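Local coordinates for mandelate racemase/muconate lactonizing protein (PDB 3V5C), which probably catalyses the magnesium-dependent dehydration of galacturonate, as a lyase of the enolase superfamily, at residues P110-V115 with I357-T362; V171-R176 with T184-A189; C130-L135 with K162-F167; K21-R26 with S42-I47. The protein carries 1 engineered substitution. All blocks are in the same frame, centred on the assembly; numbering follows the deposited sequence.

Contact 1 (P110-V115 with I357-T362)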
# COMPACT_ATOMS: atom_id res chain seq x y z
N PRO A 110 8.22 -18.52 -1.03
CA PRO A 110 7.49 -17.25 -1.08
C PRO A 110 8.50 -16.10 -1.03
O PRO A 110 9.58 -16.24 -0.45
CB PRO A 110 6.65 -17.28 0.19
CG PRO A 110 7.49 -18.10 1.16
CD PRO A 110 8.05 -19.19 0.27
N VAL A 111 8.16 -14.97 -1.63
CA VAL A 111 9.07 -13.84 -1.63
C VAL A 111 9.48 -13.41 -0.22
O VAL A 111 10.65 -13.06 0.01
CB VAL A 111 8.47 -12.65 -2.38
CG1 VAL A 111 9.24 -11.35 -2.08
CG2 VAL A 111 8.45 -12.96 -3.88
N TYR A 112 8.55 -13.47 0.72
CA TYR A 112 8.91 -13.05 2.07
C TYR A 112 10.13 -13.82 2.62
O TYR A 112 10.97 -13.23 3.29
CB TYR A 112 7.71 -13.05 3.03
CG TYR A 112 7.11 -14.39 3.36
CD1 TYR A 112 7.72 -15.24 4.29
CD2 TYR A 112 5.90 -14.79 2.80
CE1 TYR A 112 7.15 -16.46 4.62
CE2 TYR A 112 5.33 -16.01 3.11
CZ TYR A 112 5.97 -16.85 4.03
OH TYR A 112 5.40 -18.05 4.36
N ASP A 113 10.25 -15.11 2.28
CA ASP A 113 11.45 -15.87 2.65
C ASP A 113 12.70 -15.47 1.89
O ASP A 113 13.82 -15.56 2.40
CB ASP A 113 11.22 -17.36 2.46
CG ASP A 113 10.58 -17.99 3.65
OD1 ASP A 113 10.09 -19.13 3.50
OD2 ASP A 113 10.57 -17.35 4.72
N LEU A 114 12.53 -15.04 0.65
CA LEU A 114 13.66 -14.57 -0.14
C LEU A 114 14.22 -13.23 0.34
O LEU A 114 15.39 -12.93 0.09
CB LEU A 114 13.28 -14.44 -1.62
CG LEU A 114 12.82 -15.70 -2.37
CD1 LEU A 114 12.50 -15.39 -3.84
CD2 LEU A 114 13.86 -16.80 -2.28
N VAL A 115 13.40 -12.41 1.00
CA VAL A 115 13.84 -11.04 1.29
C VAL A 115 13.98 -10.71 2.77
O VAL A 115 14.41 -9.62 3.13
CB VAL A 115 12.94 -9.97 0.64
CG1 VAL A 115 12.88 -10.16 -0.85
CG2 VAL A 115 11.55 -9.98 1.29
N ILE A 357 -3.76 -9.81 7.68
CA ILE A 357 -3.74 -10.55 6.43
C ILE A 357 -2.79 -11.74 6.57
O ILE A 357 -1.65 -11.59 7.01
CB ILE A 357 -3.39 -9.64 5.21
CG1 ILE A 357 -3.43 -10.40 3.90
CG2 ILE A 357 -2.02 -8.95 5.38
CD1 ILE A 357 -3.63 -9.49 2.67
N HIS A 358 -3.30 -12.93 6.24
CA HIS A 358 -2.49 -14.13 6.29
C HIS A 358 -1.90 -14.38 4.91
O HIS A 358 -2.61 -14.66 3.96
CB HIS A 358 -3.35 -15.32 6.74
CG HIS A 358 -3.78 -15.22 8.17
ND1 HIS A 358 -3.38 -16.13 9.13
CD2 HIS A 358 -4.53 -14.29 8.82
CE1 HIS A 358 -3.89 -15.78 10.30
NE2 HIS A 358 -4.58 -14.66 10.14
N VAL A 359 -0.59 -14.22 4.81
CA VAL A 359 0.12 -14.39 3.55
C VAL A 359 0.46 -15.87 3.37
O VAL A 359 1.05 -16.46 4.27
CB VAL A 359 1.42 -13.54 3.54
CG1 VAL A 359 2.12 -13.66 2.19
CG2 VAL A 359 1.10 -12.07 3.82
N PRO A 360 0.09 -16.47 2.24
CA PRO A 360 0.36 -17.91 2.04
C PRO A 360 1.86 -18.18 1.85
O PRO A 360 2.60 -17.29 1.43
CB PRO A 360 -0.38 -18.22 0.72
CG PRO A 360 -0.38 -16.90 -0.01
CD PRO A 360 -0.63 -15.89 1.09
N ALA A 361 2.30 -19.39 2.18
CA ALA A 361 3.70 -19.77 2.03
C ALA A 361 4.00 -20.36 0.66
O ALA A 361 5.03 -21.02 0.47
CB ALA A 361 4.10 -20.75 3.13
N THR A 362 3.13 -20.09 -0.30
CA THR A 362 3.28 -20.59 -1.66
C THR A 362 4.32 -19.78 -2.46
O THR A 362 4.72 -18.69 -2.06
CB THR A 362 1.93 -20.57 -2.37
OG1 THR A 362 1.32 -19.31 -2.13
CG2 THR A 362 1.02 -21.65 -1.77
O HOH W 1 3.09 -17.85 5.51
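Y112 carries its hydroxyl end across to the chain leaving strand 356-359, where Y112 OH lies 3.2 Å from A361 CB. The carbonyl of P360 comes in at the edge of the ring, in its plane, with P360 O 3.5 Å from Y112 CE2. Beside it V359 CG1 packs at 4.0 Å from Y112 CD2. No direct hydrogen bond joins the two segments; a water 2.6 Å from Y112 OH donates instead to V359 O, 2.8 Å away. P110, the N-cap residue of helix 111-115, sets its CB 3.3 Å from T362 O and its CD 3.5 Å from A361 O. With chi1 at 67°, CG of Y112 stands between the backbone N and the carbonyl carbon, turning the ring back beneath P110 CG, which covers one face near the rim. H324 of helix 317-325 also meets this ring, while backbone bonds from V111 to G364 and from V359 to L126 tie the two segments to their neighbours. A phenylalanine in place of Y112 lacks the hydroxyl and would probably leave the water held by V359 O without its second partner. Carbon-to-carbonyl and apolar contacts thus set the fit; the one polar link is indirect, through water.

Contact 2 (V171-R176 with T184-A189)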
# COMPACT_ATOMS: atom_id res chain seq x y z
N VAL A 171 -11.02 12.13 5.98
CA VAL A 171 -11.57 13.37 6.51
C VAL A 171 -11.15 14.53 5.59
O VAL A 171 -10.51 14.31 4.56
CB VAL A 171 -11.16 13.61 7.99
CG1 VAL A 171 -11.64 12.45 8.86
CG2 VAL A 171 -9.63 13.78 8.10
N GLY A 172 -11.54 15.75 5.93
CA GLY A 172 -11.32 16.88 5.04
C GLY A 172 -12.52 17.29 4.21
O GLY A 172 -12.38 17.97 3.17
N ARG A 173 -13.71 16.89 4.64
CA ARG A 173 -14.89 17.15 3.82
C ARG A 173 -15.07 18.65 3.52
O ARG A 173 -15.56 19.02 2.45
CB ARG A 173 -16.12 16.60 4.52
CG ARG A 173 -16.21 15.09 4.47
CD ARG A 173 -17.25 14.62 5.50
NE ARG A 173 -17.49 13.21 5.31
CZ ARG A 173 -16.64 12.26 5.68
NH1 ARG A 173 -16.91 10.99 5.41
NH2 ARG A 173 -15.51 12.59 6.31
N GLY A 174 -14.67 19.50 4.46
CA GLY A 174 -14.81 20.94 4.30
C GLY A 174 -13.76 21.63 3.42
O GLY A 174 -13.88 22.82 3.14
N GLY A 175 -12.73 20.91 2.97
CA GLY A 175 -11.73 21.55 2.14
C GLY A 175 -12.23 21.88 0.75
O GLY A 175 -11.89 22.91 0.16
N ARG A 176 -13.06 21.00 0.20
CA ARG A 176 -13.55 21.17 -1.15
C ARG A 176 -15.05 20.84 -1.28
O ARG A 176 -15.80 21.63 -1.83
CB ARG A 176 -12.75 20.32 -2.13
CG ARG A 176 -13.28 20.41 -3.54
CD ARG A 176 -12.41 19.67 -4.54
NE ARG A 176 -12.93 19.91 -5.88
CZ ARG A 176 -12.51 19.31 -6.98
NH1 ARG A 176 -11.55 18.38 -6.94
NH2 ARG A 176 -13.06 19.63 -8.15
N THR A 184 -16.14 20.02 8.54
CA THR A 184 -15.25 19.66 9.64
C THR A 184 -16.02 19.05 10.81
O THR A 184 -15.59 18.05 11.41
CB THR A 184 -14.39 20.88 10.05
OG1 THR A 184 -13.74 21.40 8.88
CG2 THR A 184 -13.33 20.48 11.08
N LYS A 185 -17.16 19.65 11.16
CA LYS A 185 -18.04 19.05 12.17
C LYS A 185 -18.44 17.62 11.79
O LYS A 185 -18.46 16.72 12.63
CB LYS A 185 -19.28 19.93 12.37
CG LYS A 185 -20.18 19.50 13.52
CD LYS A 185 -21.40 20.43 13.62
CE LYS A 185 -22.60 19.73 14.23
NZ LYS A 185 -23.86 20.45 13.91
N ARG A 186 -18.72 17.42 10.51
CA ARG A 186 -19.16 16.11 10.00
C ARG A 186 -18.01 15.12 10.06
O ARG A 186 -18.22 13.97 10.46
CB ARG A 186 -19.79 16.23 8.60
CG ARG A 186 -19.94 14.93 7.79
CD ARG A 186 -21.33 14.31 7.71
NE ARG A 186 -22.43 15.18 7.25
CZ ARG A 186 -23.05 15.11 6.07
NH1 ARG A 186 -22.69 14.25 5.11
NH2 ARG A 186 -24.07 15.93 5.84
N ASP A 187 -16.79 15.55 9.70
CA ASP A 187 -15.62 14.69 9.84
C ASP A 187 -15.54 14.13 11.25
O ASP A 187 -15.36 12.93 11.44
CB ASP A 187 -14.30 15.46 9.63
CG ASP A 187 -14.02 15.83 8.18
OD1 ASP A 187 -14.58 15.26 7.22
OD2 ASP A 187 -13.17 16.75 8.02
N ILE A 188 -15.64 15.03 12.23
CA ILE A 188 -15.46 14.66 13.64
C ILE A 188 -16.52 13.63 14.07
O ILE A 188 -16.19 12.62 14.69
CB ILE A 188 -15.55 15.89 14.55
CG1 ILE A 188 -14.31 16.77 14.32
CG2 ILE A 188 -15.63 15.46 16.03
CD1 ILE A 188 -14.45 18.21 14.77
N ALA A 189 -17.77 13.91 13.72
CA ALA A 189 -18.89 13.03 14.06
C ALA A 189 -18.68 11.65 13.45
O ALA A 189 -18.97 10.64 14.08
CB ALA A 189 -20.19 13.62 13.55
O HOH W 2 -13.23 19.26 6.92
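The carboxylate of D187 lies against the turn that begins at V171, and three N-H groups of this turn donate to it. G172 N meets D187 OD2 at 2.8 Å from above the carboxylate plane, whereas R173 N reaches the syn lone pair of D187 OD1 at 3.2 Å. R173 NH2 completes a salt bridge to D187 OD1 at 3.0 Å on the anti side, nearly straight at 165°. The extended R173 chain runs past D187 in the opposite direction, and its guanidinium plane stands 72° from the carboxylate while presenting its edge to OD1. V171 CB closes in at 3.6 Å from D187 CG, and R173 CD rests 3.5 Å from R186 CG. D139 binds both arginines, at R173 NH1 and R186 NH1, which probably eases the nearness of two positive charges; R186 NH2 donates to L142 O. Toward G174 and T184 the packing is looser: a water accepts from G174 N at 2.9 Å and donates to T184 OG1, which also bonds L180 O of its own helix, and to D187 OD2, the latter also bonded to Y212 OH. An alanine at D187 would probably leave G172 N and R173 N without acceptors and R173 NH2 without its carboxylate mate. This is a strand-to-helix connection of the enolase-superfamily barrel, in which the turn after strand 167-170 is tied to the helix that follows, 180-198.

Contact 3 (C130-L135 with K162-F167)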
# COMPACT_ATOMS: atom_id res chain seq x y z
N CYS A 130 -3.35 -5.48 9.05
CA CYS A 130 -3.87 -4.67 7.96
C CYS A 130 -4.94 -3.73 8.48
O CYS A 130 -5.41 -3.88 9.61
CB CYS A 130 -4.47 -5.54 6.86
SG CYS A 130 -5.86 -6.63 7.37
N TYR A 131 -5.31 -2.77 7.65
CA TYR A 131 -6.41 -1.88 7.97
C TYR A 131 -7.26 -1.64 6.76
O TYR A 131 -6.83 -1.77 5.62
CB TYR A 131 -5.93 -0.54 8.57
CG TYR A 131 -5.20 0.41 7.63
CD1 TYR A 131 -5.90 1.18 6.69
CD2 TYR A 131 -3.82 0.57 7.70
CE1 TYR A 131 -5.25 2.06 5.86
CE2 TYR A 131 -3.16 1.46 6.87
CZ TYR A 131 -3.87 2.20 5.94
OH TYR A 131 -3.24 3.08 5.10
N ASP A 132 -8.52 -1.32 7.03
CA ASP A 132 -9.51 -1.12 6.00
C ASP A 132 -9.42 0.32 5.52
O ASP A 132 -9.75 1.24 6.27
CB ASP A 132 -10.89 -1.40 6.60
CG ASP A 132 -12.01 -1.27 5.61
OD1 ASP A 132 -11.78 -0.82 4.47
OD2 ASP A 132 -13.16 -1.60 5.98
N THR A 133 -8.99 0.52 4.27
CA THR A 133 -8.77 1.87 3.75
C THR A 133 -9.96 2.46 2.97
O THR A 133 -9.85 3.55 2.40
CB THR A 133 -7.50 1.87 2.86
OG1 THR A 133 -6.99 3.21 2.73
CG2 THR A 133 -7.81 1.30 1.48
N SER A 134 -11.10 1.77 2.99
CA SER A 134 -12.19 2.05 2.04
C SER A 134 -13.24 3.05 2.51
O SER A 134 -14.27 3.20 1.86
CB SER A 134 -12.91 0.73 1.66
OG SER A 134 -13.62 0.19 2.77
N LEU A 135 -12.99 3.72 3.63
CA LEU A 135 -13.99 4.63 4.20
C LEU A 135 -13.88 6.05 3.63
O LEU A 135 -13.39 6.96 4.29
CB LEU A 135 -13.90 4.59 5.73
CG LEU A 135 -14.15 3.21 6.35
CD1 LEU A 135 -13.92 3.23 7.88
CD2 LEU A 135 -15.55 2.73 6.03
N LYS A 162 -15.89 -8.89 7.39
CA LYS A 162 -14.91 -9.57 6.55
C LYS A 162 -13.51 -9.63 7.19
O LYS A 162 -12.51 -9.84 6.50
CB LYS A 162 -14.85 -8.93 5.16
CG LYS A 162 -16.17 -9.02 4.39
CD LYS A 162 -16.04 -8.50 2.95
CE LYS A 162 -15.99 -6.97 2.91
NZ LYS A 162 -16.10 -6.47 1.49
N GLY A 163 -13.45 -9.45 8.51
CA GLY A 163 -12.22 -9.64 9.25
C GLY A 163 -11.43 -8.39 9.58
O GLY A 163 -10.38 -8.48 10.21
N GLN A 164 -11.91 -7.22 9.16
CA GLN A 164 -11.17 -5.98 9.43
C GLN A 164 -11.41 -5.52 10.87
O GLN A 164 -12.53 -5.62 11.37
CB GLN A 164 -11.59 -4.86 8.47
CG GLN A 164 -11.29 -5.13 6.99
CD GLN A 164 -9.80 -5.23 6.67
OE1 GLN A 164 -8.96 -4.61 7.33
NE2 GLN A 164 -9.47 -6.03 5.65
N ARG A 165 -10.35 -5.05 11.54
CA ARG A 165 -10.47 -4.54 12.91
C ARG A 165 -9.97 -3.10 13.05
O ARG A 165 -10.23 -2.43 14.06
CB ARG A 165 -9.71 -5.46 13.88
CG ARG A 165 -10.29 -6.88 13.96
CD ARG A 165 -11.68 -6.87 14.60
NE ARG A 165 -12.28 -8.21 14.70
CZ ARG A 165 -13.08 -8.75 13.79
NH1 ARG A 165 -13.39 -8.08 12.67
NH2 ARG A 165 -13.59 -9.97 13.98
N HIS A 166 -9.22 -2.65 12.05
CA HIS A 166 -8.60 -1.33 12.06
C HIS A 166 -9.04 -0.58 10.83
O HIS A 166 -9.20 -1.18 9.76
CB HIS A 166 -7.08 -1.51 12.05
CG HIS A 166 -6.62 -2.52 13.05
ND1 HIS A 166 -6.83 -2.36 14.40
CD2 HIS A 166 -6.00 -3.71 12.89
CE1 HIS A 166 -6.35 -3.41 15.04
NE2 HIS A 166 -5.83 -4.24 14.15
N PHE A 167 -9.21 0.73 10.97
CA PHE A 167 -9.90 1.50 9.94
C PHE A 167 -9.26 2.85 9.69
O PHE A 167 -8.95 3.57 10.63
CB PHE A 167 -11.37 1.70 10.33
CG PHE A 167 -12.11 0.40 10.52
CD1 PHE A 167 -12.15 -0.21 11.77
CD2 PHE A 167 -12.75 -0.21 9.45
CE1 PHE A 167 -12.84 -1.44 11.95
CE2 PHE A 167 -13.44 -1.42 9.62
CZ PHE A 167 -13.47 -2.04 10.87
O HOH W 3 -8.12 -4.57 9.93
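D132 N donates to H166 O at 2.8 Å, an almost straight bond that sets strand 126-135 against the chain entering strand 167-170. Beneath this bond Q164 lies across D132 at about a right angle. Its CB is 4.0 Å from D132 CB, and CG comes slightly nearer the same carbon, at 3.8 Å. The chain then bends at chi2 (-65°), which keeps CD beside D132 CB and carries the amide back toward C130. There Q164 OE1 lies 3.7 Å from C130 SG; it is also close to D132 N, but the angle is too poor for a hydrogen bond. A water serves this oxygen instead, donating to Q164 OE1 at 2.7 Å and to C130 O, and accepting from R165 N. NE2, at the other branch of the tip, faces C130 SG. D132 and F167 form a parallel beta bridge, and with helix 145-161 between the strands the unit is a beta-alpha-beta crossover of the barrel. On the side of D132 and F167, D132 CB approaches the F167 ring obliquely, 3.6 Å from F167 CD2, and L135 CD1 packs 3.9 Å from F167 CB. OD1 of D132 turns to its own segment, accepting from S134 N, an Asx turn, and from S134 OG through its syn lone pair, while OD2 lies near the F167 ring. At the other end C130 O sits at the edge of the H166 ring, in plane, 3.3 Å from H166 CD2, while H166 ND1 is bonded to K203 N.

Contact 4 (K21-R26 with S42-I47)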
# COMPACT_ATOMS: atom_id res chain seq x y z
N LYS A 21 -3.14 -5.29 -19.28
CA LYS A 21 -3.87 -4.59 -18.23
C LYS A 21 -5.05 -5.45 -17.82
O LYS A 21 -5.87 -5.82 -18.66
CB LYS A 21 -4.34 -3.22 -18.74
CG LYS A 21 -5.28 -2.46 -17.80
CD LYS A 21 -5.82 -1.18 -18.44
CE LYS A 21 -4.69 -0.25 -18.88
NZ LYS A 21 -3.99 0.37 -17.71
N LEU A 22 -5.09 -5.82 -16.54
CA LEU A 22 -6.17 -6.60 -15.95
C LEU A 22 -7.20 -5.66 -15.32
O LEU A 22 -6.84 -4.57 -14.87
CB LEU A 22 -5.64 -7.56 -14.88
CG LEU A 22 -5.13 -8.93 -15.34
CD1 LEU A 22 -4.20 -8.84 -16.51
CD2 LEU A 22 -4.49 -9.67 -14.16
N THR A 23 -8.46 -6.09 -15.29
CA THR A 23 -9.54 -5.25 -14.79
C THR A 23 -10.37 -6.00 -13.77
O THR A 23 -10.51 -7.22 -13.84
CB THR A 23 -10.45 -4.81 -15.95
OG1 THR A 23 -11.00 -5.96 -16.59
CG2 THR A 23 -9.67 -3.98 -16.97
N GLY A 24 -10.95 -5.26 -12.84
CA GLY A 24 -11.86 -5.84 -11.88
C GLY A 24 -12.66 -4.76 -11.19
O GLY A 24 -12.84 -3.67 -11.73
N GLU A 25 -13.07 -5.03 -9.96
CA GLU A 25 -13.93 -4.10 -9.24
C GLU A 25 -13.69 -4.21 -7.76
O GLU A 25 -13.40 -5.30 -7.26
CB GLU A 25 -15.41 -4.43 -9.51
CG GLU A 25 -15.91 -4.14 -10.92
CD GLU A 25 -17.43 -4.12 -10.99
OE1 GLU A 25 -18.08 -4.49 -9.99
OE2 GLU A 25 -17.98 -3.71 -12.04
N ARG A 26 -13.86 -3.10 -7.03
CA ARG A 26 -13.85 -3.19 -5.58
C ARG A 26 -15.24 -3.58 -5.06
O ARG A 26 -16.24 -3.43 -5.77
CB ARG A 26 -13.27 -1.94 -4.89
CG ARG A 26 -13.80 -0.61 -5.37
CD ARG A 26 -13.26 0.56 -4.50
NE ARG A 26 -11.82 0.81 -4.67
CZ ARG A 26 -11.31 1.60 -5.61
NH1 ARG A 26 -12.11 2.21 -6.48
NH2 ARG A 26 -9.99 1.78 -5.71
N SER A 42 -14.52 0.63 -10.42
CA SER A 42 -13.67 -0.06 -11.39
C SER A 42 -12.21 0.01 -10.98
O SER A 42 -11.73 1.04 -10.52
CB SER A 42 -13.90 0.52 -12.79
OG SER A 42 -13.07 -0.12 -13.75
N CYS A 43 -11.50 -1.11 -11.12
CA CYS A 43 -10.08 -1.19 -10.75
C CYS A 43 -9.31 -1.82 -11.88
O CYS A 43 -9.84 -2.67 -12.60
CB CYS A 43 -9.89 -2.05 -9.48
SG CYS A 43 -10.70 -1.42 -8.02
N THR A 44 -8.06 -1.41 -12.05
CA THR A 44 -7.18 -2.08 -12.98
C THR A 44 -5.84 -2.36 -12.36
O THR A 44 -5.46 -1.73 -11.36
CB THR A 44 -6.96 -1.28 -14.28
OG1 THR A 44 -6.33 -0.03 -13.97
CG2 THR A 44 -8.28 -1.03 -14.97
N VAL A 45 -5.13 -3.32 -12.94
CA VAL A 45 -3.74 -3.62 -12.58
C VAL A 45 -2.94 -3.89 -13.85
O VAL A 45 -3.24 -4.83 -14.61
CB VAL A 45 -3.64 -4.86 -11.67
CG1 VAL A 45 -2.16 -5.16 -11.35
CG2 VAL A 45 -4.44 -4.66 -10.37
N ASP A 46 -1.91 -3.08 -14.09
CA ASP A 46 -0.99 -3.38 -15.18
C ASP A 46 -0.02 -4.48 -14.75
O ASP A 46 0.62 -4.41 -13.69
CB ASP A 46 -0.22 -2.13 -15.59
CG ASP A 46 -1.07 -1.10 -16.32
OD1 ASP A 46 -2.26 -1.38 -16.61
OD2 ASP A 46 -0.52 -0.01 -16.62
N ILE A 47 0.07 -5.53 -15.57
CA ILE A 47 0.84 -6.71 -15.21
C ILE A 47 1.83 -7.05 -16.32
O ILE A 47 1.53 -6.86 -17.49
CB ILE A 47 -0.12 -7.91 -15.00
CG1 ILE A 47 -0.94 -7.71 -13.72
CG2 ILE A 47 0.62 -9.24 -15.00
CD1 ILE A 47 -0.14 -7.83 -12.46
O HOH W 4 -14.32 -2.71 -13.99
O HOH W 5 -9.37 1.97 -8.98
O HOH W 6 -11.70 3.26 -9.27
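K21 and D46 lie side by side and point the same way, ending in a salt bridge of 2.7 Å between K21 NZ and D46 OD1. K21 CG, anti to the backbone N, already lies 3.4 Å from D46 OD1, and bends at chi3 (-57°) and chi4 (-70°) curl NZ round to the syn lone pair of that oxygen. On the same face T23 CG2 touches T44 CG2 at 3.8 Å. Facing the other way, L22 CD2 meets I47 CG1 at 4.1 Å, and F369 touches both. The strands form an antiparallel hairpin: L22 and V45 exchange two backbone hydrogen bonds, as do G24 and C43. R26 takes a different course. Its CG stands between the backbone N and the carbonyl carbon, and a bend at chi3 (69°) brings the guanidinium round so that C43 SG lies over the centre of one face, 3.9 Å from R26 CZ. A water accepts from R26 NH1 at 3.0 Å and donates to S42 O; D338 forms a salt bridge with R26 NE, and G40 O takes NH1. Another water links S42 OG to G24 O. In this hairpin of the five-strand antiparallel sheet, built from both ends of the chain, the ion pair joins the strands on the more exposed face, whereas buried R26 probably has its charge balanced by D338, with C43 SG over one guanidinium face.

Contact 4 comes first, in the five-strand antiparallel sheet built from both chain ends; the others belong to the barrel and its edges. Residues 110-115 follow, then contacts 3 and 2, before 357-362 completes contact 1. Contacts 1 and 3 touch, strands 356-359 and 126-135 being neighbours in one sheet, with centres 21 Å apart. Contact 2 adjoins contact 3 through strand 167-170 (centres 20 Å apart); its centre is about 39 Å from that of contact 1, on the opposite side of the chain's centre. Nearest atoms of contacts 3 and 4 are about 6 Å apart. With V171 and Y131 side chains each about 13 Å from magnesium, contacts 2 and 3 lie in the metal-carrying barrel, outside the metal's coordination.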